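Local coordinates for RimK-related lysine biosynthesis protein (Thermococcus kodakarensis, PDB 5K2M) that binds ADP and magnesium in an ATP-grasp fold and probably acts as an ATP-dependent ligase of the LysX type in amino-acid biosynthesis, at residues T6-R11 with R49-F54; S73-F78 with F221-L226; K122-S127 with N153-I158. All blocks are in the same frame, centred on the assembly; numbering follows the deposited sequence.

Contact 1: T6-R11 with R49-F54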
# COMPACT_ATOMS: atom_id res chain seq x y z
N THR A 6 36.34 -15.32 16.22
CA THR A 6 35.78 -15.76 14.93
C THR A 6 36.87 -16.29 14.03
O THR A 6 37.96 -15.72 13.96
CB THR A 6 35.02 -14.65 14.20
OG1 THR A 6 35.92 -13.59 13.90
CG2 THR A 6 33.88 -14.14 15.03
N TYR A 7 36.57 -17.39 13.34
CA TYR A 7 37.60 -18.15 12.63
C TYR A 7 37.06 -18.98 11.45
O TYR A 7 35.87 -19.34 11.40
CB TYR A 7 38.35 -19.06 13.61
CG TYR A 7 37.55 -20.26 14.12
CD1 TYR A 7 36.73 -20.17 15.24
CD2 TYR A 7 37.65 -21.49 13.49
CE1 TYR A 7 36.02 -21.27 15.70
CE2 TYR A 7 36.95 -22.59 13.94
CZ TYR A 7 36.14 -22.48 15.03
OH TYR A 7 35.46 -23.61 15.43
N THR A 8 37.95 -19.26 10.52
CA THR A 8 37.67 -20.12 9.38
C THR A 8 38.24 -21.49 9.69
O THR A 8 37.51 -22.49 9.71
CB THR A 8 38.32 -19.55 8.11
OG1 THR A 8 37.96 -18.17 7.99
CG2 THR A 8 37.86 -20.33 6.87
N VAL A 9 39.54 -21.53 9.95
CA VAL A 9 40.19 -22.72 10.46
C VAL A 9 40.98 -22.27 11.68
O VAL A 9 41.29 -21.08 11.82
CB VAL A 9 41.11 -23.41 9.41
CG1 VAL A 9 40.29 -23.92 8.22
CG2 VAL A 9 42.20 -22.48 8.92
N LEU A 10 41.29 -23.20 12.57
CA LEU A 10 42.06 -22.87 13.75
C LEU A 10 43.52 -23.20 13.50
O LEU A 10 43.96 -24.34 13.69
CB LEU A 10 41.53 -23.63 14.98
CG LEU A 10 40.10 -23.28 15.40
CD1 LEU A 10 39.61 -24.22 16.48
CD2 LEU A 10 39.97 -21.84 15.87
N ARG A 11 44.27 -22.19 13.05
CA ARG A 11 45.71 -22.31 12.86
C ARG A 11 46.38 -22.21 14.23
O ARG A 11 45.71 -22.01 15.25
CB ARG A 11 46.25 -21.20 11.93
CG ARG A 11 45.63 -21.15 10.54
CD ARG A 11 45.84 -19.82 9.82
NE ARG A 11 45.10 -18.72 10.43
CZ ARG A 11 45.09 -17.46 9.99
NH1 ARG A 11 45.80 -17.12 8.91
NH2 ARG A 11 44.38 -16.52 10.63
N ARG A 49 39.39 -13.34 13.51
CA ARG A 49 40.49 -14.14 12.96
C ARG A 49 40.14 -14.92 11.67
O ARG A 49 40.88 -15.84 11.31
CB ARG A 49 41.03 -15.09 14.02
CG ARG A 49 41.58 -14.41 15.26
CD ARG A 49 42.82 -13.57 14.96
NE ARG A 49 43.87 -14.39 14.38
CZ ARG A 49 45.09 -13.95 14.08
NH1 ARG A 49 45.97 -14.80 13.55
NH2 ARG A 49 45.44 -12.69 14.31
N ASN A 50 39.08 -14.52 10.97
CA ASN A 50 38.68 -15.19 9.73
C ASN A 50 39.84 -15.14 8.71
O ASN A 50 40.46 -14.09 8.55
CB ASN A 50 37.45 -14.53 9.08
CG ASN A 50 36.25 -14.37 10.02
OD1 ASN A 50 35.16 -14.86 9.74
ND2 ASN A 50 36.42 -13.61 11.10
N VAL A 51 40.13 -16.23 8.00
CA VAL A 51 41.22 -16.21 7.00
C VAL A 51 40.90 -15.28 5.81
O VAL A 51 41.79 -14.63 5.25
CB VAL A 51 41.58 -17.62 6.50
CG1 VAL A 51 42.67 -17.57 5.44
CG2 VAL A 51 42.08 -18.47 7.65
N SER A 52 39.63 -15.22 5.41
CA SER A 52 39.22 -14.33 4.35
C SER A 52 39.19 -12.90 4.88
O SER A 52 38.52 -12.60 5.88
CB SER A 52 37.85 -14.73 3.81
OG SER A 52 37.25 -13.67 3.10
N HIS A 53 39.90 -12.01 4.19
CA HIS A 53 39.94 -10.61 4.56
C HIS A 53 38.55 -9.96 4.56
O HIS A 53 38.21 -9.18 5.45
CB HIS A 53 40.86 -9.83 3.62
CG HIS A 53 40.70 -8.35 3.73
ND1 HIS A 53 41.07 -7.65 4.86
CD2 HIS A 53 40.16 -7.44 2.88
CE1 HIS A 53 40.79 -6.37 4.69
NE2 HIS A 53 40.24 -6.22 3.50
N PHE A 54 37.76 -10.29 3.54
CA PHE A 54 36.44 -9.73 3.38
C PHE A 54 35.45 -10.29 4.38
O PHE A 54 34.63 -9.55 4.89
CB PHE A 54 35.96 -9.86 1.93
CG PHE A 54 36.66 -8.90 1.01
CD1 PHE A 54 36.45 -7.53 1.14
CD2 PHE A 54 37.57 -9.35 0.06
CE1 PHE A 54 37.12 -6.63 0.32
CE2 PHE A 54 38.24 -8.46 -0.76
CZ PHE A 54 38.01 -7.09 -0.64
O HOH W 1 40.75 -18.54 10.74
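The end of strand 2-7 and the end of strand 45-49 lie side by side, and R49 N donates to T6 O over 2.8 Å with a bent N-H...O angle of 132°. The same N-H reaches T6 OG1 only weakly. Past the strands the two segments stay in touch through T8, whose OG1 accepts from V51 N at 2.9 Å; chi1 of -50° sets this hydroxyl beside its own backbone N, turned to the incoming N-H. T8 OG1 also has a weak hydrogen bond to E32. The methyl V51 CG2 lies 3.9 Å from T8 CB and also sits over the centre of one face of the R11 guanidinium. A valine in place of T8 would probably leave V51 N without its side-chain acceptor and free the turn after R49 to shift. These are loops at the C-terminal ends of neighbouring parallel strands, each leading into a helix, in the N-terminal alpha/beta domain of the ATP-grasp architecture. A water joins them, accepting from T8 N and donating to V9 O and R49 O. R11 and R49 cross at about a right angle, with R11 NH2 3.7 Å from R49 NH1. E14 makes salt bridges to both arginines, and E247 makes another to R11, which probably offsets their like charges. R49 NH1 also donates to M246 O.

Contact 2: S73-F78 with F221-L226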
# COMPACT_ATOMS: atom_id res chain seq x y z
N SER A 73 38.79 -3.53 14.51
CA SER A 73 37.52 -2.91 14.10
C SER A 73 37.30 -3.01 12.59
O SER A 73 38.25 -3.21 11.83
CB SER A 73 37.50 -1.44 14.53
OG SER A 73 38.38 -0.65 13.73
N SER A 74 36.05 -2.86 12.15
CA SER A 74 35.76 -2.89 10.72
C SER A 74 36.49 -1.78 9.96
O SER A 74 37.00 -2.00 8.86
CB SER A 74 34.25 -2.84 10.45
OG SER A 74 33.65 -1.66 10.94
N ARG A 75 36.53 -0.59 10.53
CA ARG A 75 37.27 0.51 9.93
C ARG A 75 38.76 0.17 9.73
O ARG A 75 39.30 0.38 8.66
CB ARG A 75 37.08 1.79 10.77
CG ARG A 75 37.85 3.01 10.28
CD ARG A 75 39.16 3.19 11.05
NE ARG A 75 40.11 4.11 10.41
CZ ARG A 75 41.29 4.46 10.92
NH1 ARG A 75 41.70 3.99 12.10
NH2 ARG A 75 42.07 5.31 10.26
N LEU A 76 39.42 -0.35 10.75
CA LEU A 76 40.85 -0.67 10.62
C LEU A 76 41.09 -1.81 9.63
O LEU A 76 42.00 -1.74 8.78
CB LEU A 76 41.49 -0.99 11.98
CG LEU A 76 43.01 -1.16 11.93
CD1 LEU A 76 43.70 0.05 11.31
CD2 LEU A 76 43.53 -1.38 13.32
N ILE A 77 40.27 -2.86 9.70
CA ILE A 77 40.39 -3.96 8.76
C ILE A 77 40.25 -3.46 7.31
O ILE A 77 41.03 -3.85 6.45
CB ILE A 77 39.35 -5.07 9.04
CG1 ILE A 77 39.70 -5.82 10.34
CG2 ILE A 77 39.30 -6.05 7.87
CD1 ILE A 77 38.50 -6.46 11.00
N PHE A 78 39.29 -2.58 7.06
CA PHE A 78 39.13 -2.04 5.71
C PHE A 78 40.32 -1.18 5.29
O PHE A 78 40.87 -1.37 4.22
CB PHE A 78 37.85 -1.21 5.56
CG PHE A 78 37.81 -0.47 4.25
CD1 PHE A 78 37.85 -1.18 3.05
CD2 PHE A 78 37.84 0.92 4.21
CE1 PHE A 78 37.86 -0.51 1.83
CE2 PHE A 78 37.83 1.59 3.01
CZ PHE A 78 37.84 0.88 1.81
N PHE A 221 47.32 5.01 12.04
CA PHE A 221 46.01 4.40 12.16
C PHE A 221 45.34 4.67 13.51
O PHE A 221 44.14 4.92 13.56
CB PHE A 221 46.11 2.90 11.84
CG PHE A 221 46.51 2.64 10.42
CD1 PHE A 221 45.55 2.60 9.42
CD2 PHE A 221 47.85 2.56 10.06
CE1 PHE A 221 45.91 2.43 8.09
CE2 PHE A 221 48.21 2.39 8.74
CZ PHE A 221 47.24 2.32 7.75
N GLY A 222 46.11 4.59 14.59
CA GLY A 222 45.64 5.01 15.91
C GLY A 222 44.84 3.99 16.70
O GLY A 222 44.28 4.32 17.75
N GLU A 223 44.79 2.75 16.24
CA GLU A 223 44.07 1.71 16.95
C GLU A 223 44.56 0.35 16.50
O GLU A 223 45.22 0.22 15.46
CB GLU A 223 42.56 1.80 16.68
CG GLU A 223 42.18 1.79 15.20
CD GLU A 223 40.69 1.58 14.94
OE1 GLU A 223 40.09 2.40 14.22
OE2 GLU A 223 40.11 0.58 15.41
N GLY A 224 44.22 -0.66 17.29
CA GLY A 224 44.27 -2.04 16.85
C GLY A 224 45.60 -2.75 16.98
O GLY A 224 46.54 -2.26 17.61
N ALA A 225 45.65 -3.94 16.37
CA ALA A 225 46.81 -4.79 16.38
C ALA A 225 47.25 -4.96 14.94
O ALA A 225 46.48 -5.47 14.12
CB ALA A 225 46.45 -6.12 16.98
N LEU A 226 48.46 -4.51 14.62
CA LEU A 226 48.94 -4.49 13.25
C LEU A 226 50.27 -5.20 13.08
O LEU A 226 51.20 -5.02 13.88
CB LEU A 226 49.09 -3.04 12.75
CG LEU A 226 47.80 -2.23 12.52
CD1 LEU A 226 48.15 -0.80 12.13
CD2 LEU A 226 46.89 -2.86 11.47
O HOH W 2 41.03 -2.00 15.56
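The guanidinium of R75 meets segment 221-226 at its edge, near its own plane, and neither acceptor lies over a face. NH1 makes both bonds to segment 221-226. It donates to F221 O at 3.0 Å, nearly straight, with an N-H...O angle of 168°. It also donates to E223 OE1 at 3.1 Å. The second bond is part of a salt bridge. It arrives on the anti side of OE1, and the guanidinium and carboxylate planes are 27° apart. The F221 ring is approached obliquely by L76 CD1, which comes within 3.7 Å of F221 CD1.

The other oxygen of E223 turns to the start of the helix. S73 OG donates to E223 OE2 over 2.7 Å, from above the carboxylate plane. The same hydroxyl accepts from L76 N, so it caps the helix and grips the glutamate at once. Its chi1 of 72° places OG between the backbone N and the carbonyl carbon, where it can do both. A water accepts from S73 N and donates to E223 OE2. With R75 and S73 on different oxygens, the carboxylate is held against rotation.

Beside these polar groups L76 supplies the apolar part of the contact. Its CD2 lies 3.7 Å from G224 CA, where there is no side chain, and 4.1 Å from L226 CD2. Around the contact, W218 and Y266 hydrogen-bond to the G224 backbone, and N72 hydrogen-bonds to A225 N. F221 also packs on helix 83-90. The arrangement is a serine N-cap of helix 74-80, locked by a glutamate from the turn between helix 208-219 and strand 225-233 of the ATP-grasp domain.

Contact 3: K122-S127 with N153-I158. With ADP (adenosine-5'-diphosphate), chain O; PO4 (phosphate ion), chain P.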
# COMPACT_ATOMS: atom_id res chain seq x y z
N LYS A 122 50.81 -4.82 -7.71
CA LYS A 122 50.20 -5.67 -6.71
C LYS A 122 48.74 -5.31 -6.53
O LYS A 122 48.38 -4.14 -6.70
CB LYS A 122 50.95 -5.57 -5.37
CG LYS A 122 50.91 -4.20 -4.75
CD LYS A 122 51.63 -4.16 -3.42
CE LYS A 122 53.14 -4.07 -3.56
NZ LYS A 122 53.79 -3.69 -2.26
N PRO A 123 47.89 -6.31 -6.22
CA PRO A 123 46.48 -6.05 -6.03
C PRO A 123 46.24 -5.39 -4.68
O PRO A 123 47.01 -5.58 -3.73
CB PRO A 123 45.86 -7.45 -6.08
CG PRO A 123 46.93 -8.34 -5.55
CD PRO A 123 48.24 -7.71 -5.93
N VAL A 124 45.17 -4.63 -4.63
CA VAL A 124 44.91 -3.76 -3.50
C VAL A 124 44.48 -4.54 -2.23
O VAL A 124 44.73 -4.11 -1.11
CB VAL A 124 43.92 -2.67 -3.96
CG1 VAL A 124 42.47 -3.16 -3.91
CG2 VAL A 124 44.12 -1.41 -3.17
N PHE A 125 43.90 -5.73 -2.41
CA PHE A 125 43.31 -6.46 -1.29
C PHE A 125 44.03 -7.75 -0.95
O PHE A 125 43.60 -8.49 -0.06
CB PHE A 125 41.84 -6.77 -1.59
CG PHE A 125 41.65 -7.69 -2.75
CD1 PHE A 125 41.55 -7.18 -4.04
CD2 PHE A 125 41.60 -9.06 -2.57
CE1 PHE A 125 41.40 -8.02 -5.12
CE2 PHE A 125 41.43 -9.91 -3.64
CZ PHE A 125 41.33 -9.40 -4.92
N GLY A 126 45.14 -8.03 -1.63
CA GLY A 126 45.83 -9.29 -1.45
C GLY A 126 46.65 -9.43 -0.17
O GLY A 126 46.78 -8.49 0.60
N SER A 127 47.18 -10.64 0.02
CA SER A 127 48.10 -10.99 1.09
C SER A 127 48.97 -12.17 0.64
O SER A 127 48.77 -12.74 -0.44
CB SER A 127 47.31 -11.36 2.36
OG SER A 127 48.15 -11.48 3.50
N ASN A 153 37.14 -9.97 -10.82
CA ASN A 153 37.00 -9.09 -9.67
C ASN A 153 37.28 -7.62 -10.08
O ASN A 153 38.40 -7.29 -10.48
CB ASN A 153 37.92 -9.57 -8.53
CG ASN A 153 37.56 -8.97 -7.17
OD1 ASN A 153 37.69 -9.60 -6.12
ND2 ASN A 153 37.15 -7.74 -7.18
N PRO A 154 36.26 -6.74 -9.96
CA PRO A 154 36.42 -5.32 -10.30
C PRO A 154 37.58 -4.62 -9.57
O PRO A 154 38.19 -3.70 -10.09
CB PRO A 154 35.09 -4.68 -9.89
CG PRO A 154 34.14 -5.81 -9.65
CD PRO A 154 34.93 -7.05 -9.40
N LEU A 155 37.84 -5.04 -8.34
CA LEU A 155 39.03 -4.62 -7.58
C LEU A 155 40.38 -4.76 -8.31
O LEU A 155 41.31 -4.02 -8.00
CB LEU A 155 39.09 -5.34 -6.22
CG LEU A 155 38.68 -4.59 -4.95
CD1 LEU A 155 37.82 -3.35 -5.16
CD2 LEU A 155 38.00 -5.57 -4.00
N TYR A 156 40.49 -5.70 -9.25
CA TYR A 156 41.72 -5.80 -10.04
C TYR A 156 41.81 -4.67 -11.05
O TYR A 156 42.81 -4.58 -11.74
CB TYR A 156 41.81 -7.13 -10.78
CG TYR A 156 41.99 -8.31 -9.87
CD1 TYR A 156 43.00 -8.32 -8.92
CD2 TYR A 156 41.17 -9.43 -9.97
CE1 TYR A 156 43.18 -9.40 -8.08
CE2 TYR A 156 41.35 -10.52 -9.13
CZ TYR A 156 42.36 -10.50 -8.19
OH TYR A 156 42.56 -11.56 -7.33
N GLY A 157 40.76 -3.86 -11.17
CA GLY A 157 40.78 -2.67 -12.01
C GLY A 157 41.27 -1.42 -11.28
O GLY A 157 41.29 -0.33 -11.87
N ILE A 158 41.63 -1.55 -10.01
CA ILE A 158 42.32 -0.49 -9.29
C ILE A 158 43.81 -0.83 -9.37
O ILE A 158 44.26 -1.83 -8.81
CB ILE A 158 41.87 -0.40 -7.82
CG1 ILE A 158 40.34 -0.41 -7.73
CG2 ILE A 158 42.45 0.84 -7.16
CD1 ILE A 158 39.63 0.66 -8.54
PB ADP O . 51.33 -8.87 0.65
O1B ADP O . 52.37 -9.39 1.60
O2B ADP O . 50.93 -9.85 -0.43
O3B ADP O . 50.11 -8.25 1.29
PA ADP O . 53.43 -6.95 0.12
O1A ADP O . 53.80 -7.07 1.59
O2A ADP O . 53.36 -5.56 -0.43
O3A ADP O . 52.05 -7.70 -0.21
O5' ADP O . 54.48 -7.78 -0.76
C5' ADP O . 54.92 -9.07 -0.38
C4' ADP O . 56.43 -9.12 -0.37
O4' ADP O . 56.93 -8.83 -1.68
C3' ADP O . 57.11 -8.13 0.57
O3' ADP O . 57.28 -8.68 1.89
C2' ADP O . 58.43 -7.89 -0.14
O2' ADP O . 59.38 -8.92 0.15
C1' ADP O . 58.08 -8.00 -1.60
N9 ADP O . 57.77 -6.67 -2.15
C8 ADP O . 56.56 -6.10 -2.21
N7 ADP O . 56.62 -4.87 -2.76
C5 ADP O . 57.91 -4.65 -3.04
C6 ADP O . 58.68 -3.56 -3.65
N6 ADP O . 58.06 -2.43 -4.06
N1 ADP O . 60.01 -3.73 -3.77
C2 ADP O . 60.64 -4.85 -3.37
N3 ADP O . 60.01 -5.88 -2.81
C4 ADP O . 58.67 -5.84 -2.63
P PO4 P . 51.36 -10.47 4.54
O1 PO4 P . 52.67 -9.74 4.31
O2 PO4 P . 51.46 -11.94 4.17
O3 PO4 P . 51.02 -10.34 6.00
O4 PO4 P . 50.28 -9.87 3.68
O HOH W 3 47.04 -3.06 -8.71
O HOH W 4 43.83 -4.03 -7.21
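F125 reaches across to segment 153-158 and rests on two side chains. Its CE1 is 3.7 Å from L155 CB, and its CZ is 3.6 Å from Y156 CZ. The F125 and Y156 rings meet obliquely, with centroids 5.3 Å apart and planes at 44°. With chi1 at 64°, CG of F125 stands between its own backbone N and carbonyl carbon, which points the ring at L155 and Y156. P123 CB touches the edge of the tyrosine ring, 3.9 Å from CE1. The V124 and L155 side chains cross at about a right angle, CG1 of V124 meeting CG of L155. The side-chain contacts are mainly apolar, and Y156 OH is hydrogen-bonded to an acidic side chain of another protein's chain.

Two waters supply polar links. One accepts from V124 N and donates to L155 O and I158 O. A second lies between K122 O and I158 O. L155 O comes from the 3-10 turn at 154-157 and I158 O from the residue just after it. R148 holds Y156 O. V124 and I158 also pack on Y58 of the second subunit.

At either end of segment 122-127 the nucleotide site begins. K122 NZ donates to ADP O2A at 2.7 Å and to ADP N7 at 3.1 Å, and Q162 is a further partner. S127 OG binds a phosphate ion, probably from the crystallisation liquor. This is the nucleotide pocket of an ATP-grasp domain, with K122 at adenine and alpha-phosphate and with G126 and S127 of the following loop beside the beta-phosphate.

From the N terminus, contact 1 closes first. It joins the ends of strands 2-7 and 45-49 across a loop of 37 residues. The chain then runs through helix 53-65 to segment 73-78, where contact 2 opens. That contact closes only at 221-226, after 142 residues, and ties helix 74-80 to the turn before strand 225-233. Contact 3 is nested inside this long loop. It joins the loop between strands 119-122 and 133-135 to the loop between helix 138-150 and strand 159-163. Contact 1 touches both others: H53 CE1 is 3.1 Å from I77 O, and F54 CZ is 3.7 Å from L155 CD2. Contacts 2 and 3 do not touch, their nearest atoms being about 7 Å apart.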